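Local coordinates for replication initiation and membrane attachment protein (Geobacillus stearothermophilus 10, PDB 5WTN) that forms a tetramer and a complex with a primosomal re-initiation protein, and probably acts in primosome assembly during the initiation and restart of bacterial DNA replication, at residues 206-209 with 210-214. Sequence-based numbering, arbitrary orientation.
Sequences FDFE and LFFAG
Phe-206, the last residue before the N-cap of helix 208-217, turns the edge of its ring toward the face of Phe-211 in an offset edge-to-face pair, the centroids 5.4 Å apart and the planes at 66°. Its CZ comes 3.5 Å from Phe-211 CD2, and both side chains also touch Ile-233 of helix 227-240. Asp-207 follows as the N-cap: with CG anti to the backbone N (chi1 -176°), the carboxylate folds back over the first turn, where OD2 accepts from Leu-210 N at 3.1 Å. The N-H points almost straight at the oxygen but reaches it from above the carboxylate plane. The backbone O of Asp-207 takes Phe-211 N at 3.2 Å, the first of the i to i+4 bonds. Phe-208 O continues the ladder by accepting from Phe-212 N at 2.8 Å. Side by side and pointing the same way, Phe-208 and Phe-212 have planes only 26° apart, yet the rings are slid until they barely overlap, and CE2 of Phe-212 rests against both CD1 (3.5 Å) and CB of Phe-208. An alanine in place of Phe-212 would probably leave that side of the Phe-208 ring without its apolar neighbour and open a gap beside Arg-222 and Val-225. Glu-209 joins through its backbone, its O receiving Ala-213 N at 3.2 Å. One side-chain cap followed by successive i to i+4 bonds is the signature of an Asp N-capped alpha-helix, here with Phe-211 packed against helices 227-240 and 244-254 and Phe-208 against 227-240.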
loop_
_atom_site.group_PDB
_atom_site.type_symbol
_atom_site.label_atom_id
_atom_site.label_comp_id
_atom_site.label_asym_id
_atom_site.label_seq_id
_atom_site.Cartn_x
_atom_site.Cartn_y
_atom_site.Cartn_z
ATOM N N PHE A 206 -26.720 1.979 31.336
ATOM C CA PHE A 206 -28.076 1.438 31.368
ATOM C C PHE A 206 -28.322 0.609 32.625
ATOM O O PHE A 206 -27.479 -0.216 32.992
ATOM C CB PHE A 206 -28.299 0.545 30.139
ATOM C CG PHE A 206 -29.663 -0.085 30.086
ATOM C CD1 PHE A 206 -30.761 0.651 29.661
ATOM C CD2 PHE A 206 -29.850 -1.405 30.457
ATOM C CE1 PHE A 206 -32.012 0.085 29.606
ATOM C CE2 PHE A 206 -31.110 -1.978 30.409
ATOM C CZ PHE A 206 -32.191 -1.232 29.986
ATOM N N ASP A 207 -29.491 0.747 33.247
ATOM C CA ASP A 207 -29.678 0.044 34.506
ATOM C C ASP A 207 -30.257 -1.336 34.258
ATOM O O ASP A 207 -31.464 -1.501 34.141
ATOM C CB ASP A 207 -30.654 0.849 35.367
ATOM C CG ASP A 207 -30.860 0.258 36.761
ATOM O OD1 ASP A 207 -31.459 0.967 37.603
ATOM O OD2 ASP A 207 -30.436 -0.896 37.030
ATOM N N PHE A 208 -29.404 -2.345 34.321
ATOM C CA PHE A 208 -29.851 -3.697 34.054
ATOM C C PHE A 208 -30.568 -4.298 35.251
ATOM O O PHE A 208 -31.448 -5.139 35.093
ATOM C CB PHE A 208 -28.683 -4.588 33.670
ATOM C CG PHE A 208 -28.186 -4.374 32.275
ATOM C CD1 PHE A 208 -28.732 -5.081 31.215
ATOM C CD2 PHE A 208 -27.150 -3.493 32.023
ATOM C CE1 PHE A 208 -28.265 -4.900 29.937
ATOM C CE2 PHE A 208 -26.672 -3.312 30.744
ATOM C CZ PHE A 208 -27.231 -4.009 29.698
ATOM N N GLU A 209 -30.168 -3.888 36.450
ATOM C CA GLU A 209 -30.776 -4.399 37.669
ATOM C C GLU A 209 -32.294 -4.184 37.605
ATOM O O GLU A 209 -33.077 -5.132 37.751
ATOM C CB GLU A 209 -30.176 -3.700 38.889
ATOM C CG GLU A 209 -30.456 -4.385 40.233
ATOM C CD GLU A 209 -30.597 -3.389 41.381
ATOM O OE1 GLU A 209 -30.091 -2.251 41.247
ATOM O OE2 GLU A 209 -31.223 -3.739 42.409
ATOM N N LEU A 210 -32.700 -2.941 37.357
ATOM C CA LEU A 210 -34.111 -2.610 37.226
ATOM C C LEU A 210 -34.731 -3.342 36.038
ATOM O O LEU A 210 -35.802 -3.946 36.153
ATOM C CB LEU A 210 -34.276 -1.107 37.050
ATOM C CG LEU A 210 -35.727 -0.651 37.031
ATOM C CD1 LEU A 210 -36.352 -0.926 38.387
ATOM C CD2 LEU A 210 -35.846 0.821 36.658
ATOM N N PHE A 211 -34.037 -3.282 34.903
ATOM C CA PHE A 211 -34.492 -3.870 33.647
ATOM C C PHE A 211 -34.858 -5.340 33.798
ATOM O O PHE A 211 -35.937 -5.760 33.390
ATOM C CB PHE A 211 -33.400 -3.697 32.592
ATOM C CG PHE A 211 -33.653 -4.447 31.323
ATOM C CD1 PHE A 211 -33.134 -5.721 31.133
ATOM C CD2 PHE A 211 -34.403 -3.879 30.304
ATOM C CE1 PHE A 211 -33.375 -6.419 29.948
ATOM C CE2 PHE A 211 -34.645 -4.577 29.123
ATOM C CZ PHE A 211 -34.131 -5.844 28.949
ATOM N N PHE A 212 -33.954 -6.115 34.386
ATOM C CA PHE A 212 -34.163 -7.549 34.561
ATOM C C PHE A 212 -35.231 -7.844 35.594
ATOM O O PHE A 212 -35.826 -8.922 35.583
ATOM C CB PHE A 212 -32.867 -8.241 34.965
ATOM C CG PHE A 212 -31.901 -8.417 33.834
ATOM C CD1 PHE A 212 -32.278 -9.109 32.692
ATOM C CD2 PHE A 212 -30.611 -7.900 33.911
ATOM C CE1 PHE A 212 -31.388 -9.276 31.637
ATOM C CE2 PHE A 212 -29.713 -8.065 32.869
ATOM C CZ PHE A 212 -30.101 -8.751 31.732
ATOM N N ALA A 213 -35.464 -6.897 36.493
ATOM C CA ALA A 213 -36.523 -7.054 37.471
ATOM C C ALA A 213 -37.861 -7.041 36.733
ATOM O O ALA A 213 -38.767 -7.832 37.029
ATOM C CB ALA A 213 -36.462 -5.945 38.497
ATOM N N GLY A 214 -37.969 -6.135 35.763
ATOM C CA GLY A 214 -39.140 -6.049 34.918
ATOM C C GLY A 214 -39.385 -7.335 34.156
ATOM O O GLY A 214 -40.504 -7.842 34.143
#